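Local structure of helix-turn-helix domain-containing protein (Shewanella amazonensis SB2B, 3KE2) at residues F57-V67 with Y77-I86. The protein is of unknown function but carries a winged helix-turn-helix domain, which suggests that it may bind DNA. Sequence-based numbering, arbitrary orientation.
Sequences FADIGIEVEFV and YYRIRTWGPI
The two-stranded antiparallel hairpin of a winged helix-turn-helix domain joins 63-67 to 77-82, where Val67 and Tyr77 exchange two backbone hydrogen bonds; Val67 N to Tyr77 O is 2.8 Å and nearly straight. Glu65 and Arg79 form the next hydrogen-bonded pair. Beyond them the register slips by one at a classic beta bulge, with Arg81 and Thr82 both facing Glu63, whose O accepts from Arg81 N (2.6 Å) and from Thr82 N (3.3 Å).

The wing-like hairpin's face bearing Glu63, Glu65 and Arg79 carries a salt-bridge network that Arg81 joins. Glu65 OE1 lies 3.4 Å from Arg79 NE, a salt bridge with a weak NE-H to OE1 hydrogen bond at the guanidinium edge. In the modelled conformer of Arg81, one of two, NH1 lies 3.6 Å from Glu65 OE2 and a water molecule bridges NE to Glu63 OE1, both tentative. Alongside, Val67 CB sits over the Tyr77 ring in a CH-pi contact, 18° off its normal.

On the reverse face, Phe66 presents its edge to Tyr78, with ring planes at 67° and CD1 above the centre of the tyrosine ring. Phe66 CG is anti to its own N (chi1 -171°), which also lays the ring over Tyr77 N. An alanine in place of Tyr78 is likely to deprive the Phe66 edge of its aromatic partner and open a gap beside Val64 CG2 and Ile54 of helix 47-55. Ile62 CG1 meets Ile86 CG1 at 3.8 Å; Ile86 also packs against Ile86 of the second subunit.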
loop_
_atom_site.group_PDB
_atom_site.type_symbol
_atom_site.label_atom_id
_atom_site.label_comp_id
_atom_site.label_asym_id
_atom_site.label_seq_id
_atom_site.Cartn_x
_atom_site.Cartn_y
_atom_site.Cartn_z
ATOM N N PHE A 57 -1.977 -9.616 1.412
ATOM C CA PHE A 57 -2.735 -8.615 0.642
ATOM C C PHE A 57 -3.753 -7.929 1.546
ATOM O O PHE A 57 -3.994 -6.729 1.433
ATOM C CB PHE A 57 -3.459 -9.246 -0.556
ATOM C CG PHE A 57 -2.602 -9.468 -1.781
ATOM C CD1 PHE A 57 -1.239 -9.635 -1.700
ATOM C CD2 PHE A 57 -3.216 -9.680 -3.016
ATOM C CE1 PHE A 57 -0.488 -9.878 -2.840
ATOM C CE2 PHE A 57 -2.462 -9.964 -4.166
ATOM C CZ PHE A 57 -1.112 -10.058 -4.073
ATOM N N ALA A 58 -4.361 -8.705 2.436
ATOM C CA ALA A 58 -5.353 -8.169 3.360
ATOM C C ALA A 58 -4.754 -7.005 4.163
ATOM O O ALA A 58 -5.472 -6.061 4.502
ATOM C CB ALA A 58 -5.867 -9.262 4.272
ATOM N N ASP A 59 -3.443 -7.063 4.448
ATOM C CA ASP A 59 -2.748 -5.997 5.192
ATOM C C ASP A 59 -2.863 -4.634 4.513
ATOM O O ASP A 59 -2.827 -3.603 5.188
ATOM C CB ASP A 59 -1.238 -6.298 5.382
ATOM C CG ASP A 59 -0.949 -7.461 6.370
ATOM O OD1 ASP A 59 -1.897 -7.970 7.022
ATOM O OD2 ASP A 59 0.253 -7.833 6.509
ATOM N N ILE A 60 -2.981 -4.618 3.189
ATOM C CA ILE A 60 -3.074 -3.355 2.463
ATOM C C ILE A 60 -4.440 -3.171 1.806
ATOM O O ILE A 60 -4.597 -2.337 0.931
ATOM C CB ILE A 60 -1.903 -3.205 1.437
ATOM C CG1 ILE A 60 -1.950 -4.250 0.313
ATOM C CG2 ILE A 60 -0.550 -3.265 2.206
ATOM C CD1 ILE A 60 -1.024 -3.920 -0.911
ATOM N N GLY A 61 -5.430 -3.948 2.239
ATOM C CA GLY A 61 -6.810 -3.825 1.718
ATOM C C GLY A 61 -7.189 -4.471 0.392
ATOM O O GLY A 61 -8.241 -4.160 -0.163
ATOM N N ILE A 62 -6.322 -5.323 -0.140
ATOM C CA ILE A 62 -6.612 -6.034 -1.386
ATOM C C ILE A 62 -7.206 -7.384 -0.980
ATOM O O ILE A 62 -6.540 -8.191 -0.302
ATOM C CB ILE A 62 -5.373 -6.234 -2.272
ATOM C CG1 ILE A 62 -4.764 -4.882 -2.653
ATOM C CG2 ILE A 62 -5.732 -6.981 -3.517
ATOM C CD1 ILE A 62 -3.484 -4.954 -3.529
ATOM N N GLU A 63 -8.470 -7.608 -1.337
ATOM C CA GLU A 63 -9.132 -8.870 -1.034
ATOM C C GLU A 63 -8.978 -9.759 -2.253
ATOM O O GLU A 63 -9.420 -9.396 -3.347
ATOM C CB GLU A 63 -10.591 -8.645 -0.710
ATOM C CG GLU A 63 -10.779 -7.660 0.476
ATOM C CD GLU A 63 -12.239 -7.267 0.732
ATOM O OE1 GLU A 63 -13.148 -7.762 -0.007
ATOM O OE2 GLU A 63 -12.459 -6.448 1.672
ATOM N N VAL A 64 -8.331 -10.903 -2.055
ATOM C CA VAL A 64 -8.094 -11.865 -3.096
ATOM C C VAL A 64 -8.797 -13.173 -2.762
ATOM O O VAL A 64 -8.829 -13.593 -1.605
ATOM C CB VAL A 64 -6.574 -12.138 -3.297
ATOM C CG1 VAL A 64 -5.901 -12.512 -2.008
ATOM C CG2 VAL A 64 -6.377 -13.236 -4.257
ATOM N N GLU A 65 -9.373 -13.799 -3.799
ATOM C CA GLU A 65 -10.073 -15.071 -3.715
ATOM C C GLU A 65 -9.399 -16.070 -4.604
ATOM O O GLU A 65 -8.725 -15.689 -5.560
ATOM C CB GLU A 65 -11.451 -14.964 -4.313
ATOM C CG GLU A 65 -12.415 -14.105 -3.650
ATOM C CD GLU A 65 -13.640 -13.911 -4.511
ATOM O OE1 GLU A 65 -13.518 -13.955 -5.757
ATOM O OE2 GLU A 65 -14.713 -13.698 -3.948
ATOM N N PHE A 66 -9.652 -17.349 -4.340
ATOM C CA PHE A 66 -9.155 -18.416 -5.178
ATOM C C PHE A 66 -10.406 -19.095 -5.710
ATOM O O PHE A 66 -11.249 -19.557 -4.950
ATOM C CB PHE A 66 -8.279 -19.357 -4.405
ATOM C CG PHE A 66 -7.580 -20.341 -5.256
ATOM C CD1 PHE A 66 -6.508 -19.957 -6.022
ATOM C CD2 PHE A 66 -7.960 -21.674 -5.266
ATOM C CE1 PHE A 66 -5.855 -20.887 -6.816
ATOM C CE2 PHE A 66 -7.300 -22.591 -6.034
ATOM C CZ PHE A 66 -6.250 -22.209 -6.801
ATOM N N VAL A 67 -10.521 -19.140 -7.030
ATOM C CA VAL A 67 -11.718 -19.648 -7.687
ATOM C C VAL A 67 -11.525 -20.859 -8.567
ATOM O O VAL A 67 -10.578 -20.931 -9.294
ATOM C CB VAL A 67 -12.258 -18.530 -8.606
ATOM C CG1 VAL A 67 -13.564 -18.954 -9.274
ATOM C CG2 VAL A 67 -12.428 -17.236 -7.821
ATOM N N TYR A 77 -7.734 -20.453 -9.822
ATOM C CA TYR A 77 -6.962 -19.282 -10.154
ATOM C C TYR A 77 -7.323 -18.172 -9.184
ATOM O O TYR A 77 -8.394 -18.161 -8.620
ATOM C CB TYR A 77 -7.212 -18.864 -11.596
ATOM C CG TYR A 77 -8.621 -18.420 -11.895
ATOM C CD1 TYR A 77 -9.602 -19.332 -12.292
ATOM C CD2 TYR A 77 -8.971 -17.083 -11.794
ATOM C CE1 TYR A 77 -10.914 -18.909 -12.560
ATOM C CE2 TYR A 77 -10.262 -16.650 -12.064
ATOM C CZ TYR A 77 -11.226 -17.563 -12.451
ATOM O OH TYR A 77 -12.489 -17.095 -12.725
ATOM N N TYR A 78 -6.400 -17.265 -8.952
ATOM C CA TYR A 78 -6.656 -16.168 -8.057
ATOM C C TYR A 78 -7.408 -15.046 -8.759
ATOM O O TYR A 78 -7.242 -14.813 -9.945
ATOM C CB TYR A 78 -5.340 -15.617 -7.512
ATOM C CG TYR A 78 -4.580 -16.532 -6.564
ATOM C CD1 TYR A 78 -4.886 -16.565 -5.207
ATOM C CD2 TYR A 78 -3.515 -17.328 -7.011
ATOM C CE1 TYR A 78 -4.168 -17.375 -4.327
ATOM C CE2 TYR A 78 -2.789 -18.166 -6.118
ATOM C CZ TYR A 78 -3.128 -18.170 -4.783
ATOM O OH TYR A 78 -2.444 -18.975 -3.881
ATOM N N ARG A 79 -8.250 -14.367 -8.005
ATOM C CA ARG A 79 -8.994 -13.225 -8.489
ATOM C C ARG A 79 -9.029 -12.146 -7.419
ATOM O O ARG A 79 -9.166 -12.454 -6.231
ATOM C CB ARG A 79 -10.420 -13.590 -8.853
ATOM C CG ARG A 79 -11.257 -12.385 -9.254
ATOM C CD ARG A 79 -12.494 -12.807 -9.995
ATOM N NE ARG A 79 -13.293 -13.685 -9.163
ATOM C CZ ARG A 79 -14.176 -14.586 -9.614
ATOM N NH1 ARG A 79 -14.381 -14.806 -10.917
ATOM N NH2 ARG A 79 -14.827 -15.314 -8.733
ATOM N N ILE A 80 -8.935 -10.889 -7.842
ATOM C CA ILE A 80 -8.988 -9.772 -6.935
ATOM C C ILE A 80 -10.450 -9.441 -6.717
ATOM O O ILE A 80 -11.143 -9.050 -7.669
ATOM C CB ILE A 80 -8.249 -8.555 -7.522
ATOM C CG1 ILE A 80 -6.792 -8.929 -7.847
ATOM C CG2 ILE A 80 -8.312 -7.384 -6.583
ATOM C CD1 ILE A 80 -6.037 -9.475 -6.717
ATOM N N ARG A 81 -10.934 -9.635 -5.480
ATOM C CA ARG A 81 -12.333 -9.329 -5.130
ATOM C C ARG A 81 -12.483 -7.829 -5.099
ATOM O O ARG A 81 -13.451 -7.286 -5.620
ATOM C CB ARG A 81 -12.749 -9.929 -3.782
ATOM C CG ARG A 81 -14.177 -9.523 -3.331
ATOM C CD ARG A 81 -14.590 -10.132 -1.974
ATOM N NE ARG A 81 -15.914 -9.662 -1.545
ATOM C CZ ARG A 81 -17.054 -10.301 -1.783
ATOM N NH1 ARG A 81 -17.050 -11.452 -2.434
ATOM N NH2 ARG A 81 -18.197 -9.787 -1.365
ATOM N N THR A 82 -11.520 -7.147 -4.474
ATOM C CA THR A 82 -11.533 -5.670 -4.433
ATOM C C THR A 82 -10.127 -5.155 -4.215
ATOM O O THR A 82 -9.346 -5.783 -3.504
ATOM C CB THR A 82 -12.415 -5.082 -3.354
ATOM O OG1 THR A 82 -12.506 -3.666 -3.572
ATOM C CG2 THR A 82 -11.854 -5.363 -1.960
ATOM N N TRP A 83 -9.802 -4.041 -4.870
ATOM C CA TRP A 83 -8.496 -3.412 -4.697
ATOM C C TRP A 83 -8.486 -2.524 -3.474
ATOM O O TRP A 83 -7.421 -2.163 -2.977
ATOM C CB TRP A 83 -8.120 -2.565 -5.900
ATOM C CG TRP A 83 -7.675 -3.353 -7.047
ATOM C CD1 TRP A 83 -8.452 -3.911 -8.003
ATOM C CD2 TRP A 83 -6.320 -3.662 -7.390
ATOM N NE1 TRP A 83 -7.669 -4.558 -8.918
ATOM C CE2 TRP A 83 -6.356 -4.430 -8.562
ATOM C CE3 TRP A 83 -5.077 -3.361 -6.815
ATOM C CZ2 TRP A 83 -5.204 -4.899 -9.186
ATOM C CZ3 TRP A 83 -3.917 -3.832 -7.439
ATOM C CH2 TRP A 83 -3.996 -4.599 -8.610
ATOM N N GLY A 84 -9.676 -2.157 -3.012
ATOM C CA GLY A 84 -9.821 -1.291 -1.864
ATOM C C GLY A 84 -9.097 0.035 -2.018
ATOM O O GLY A 84 -9.304 0.748 -2.992
ATOM N N PRO A 85 -8.201 0.350 -1.082
ATOM C CA PRO A 85 -7.534 1.638 -1.126
ATOM C C PRO A 85 -6.440 1.746 -2.181
ATOM O O PRO A 85 -5.861 2.838 -2.337
ATOM C CB PRO A 85 -6.893 1.721 0.264
ATOM C CG PRO A 85 -6.508 0.341 0.556
ATOM C CD PRO A 85 -7.616 -0.519 -0.040
ATOM N N ILE A 86 -6.152 0.644 -2.875
ATOM C CA ILE A 86 -5.097 0.604 -3.875
ATOM C C ILE A 86 -5.623 0.910 -5.267
ATOM O O ILE A 86 -6.663 0.400 -5.714
ATOM C CB ILE A 86 -4.412 -0.774 -3.908
ATOM C CG1 ILE A 86 -3.902 -1.154 -2.514
ATOM C CG2 ILE A 86 -3.273 -0.797 -4.907
ATOM C CD1 ILE A 86 -3.028 -0.165 -1.889
HETATM O O HOH W 1 -15.763 -7.500 -0.176
#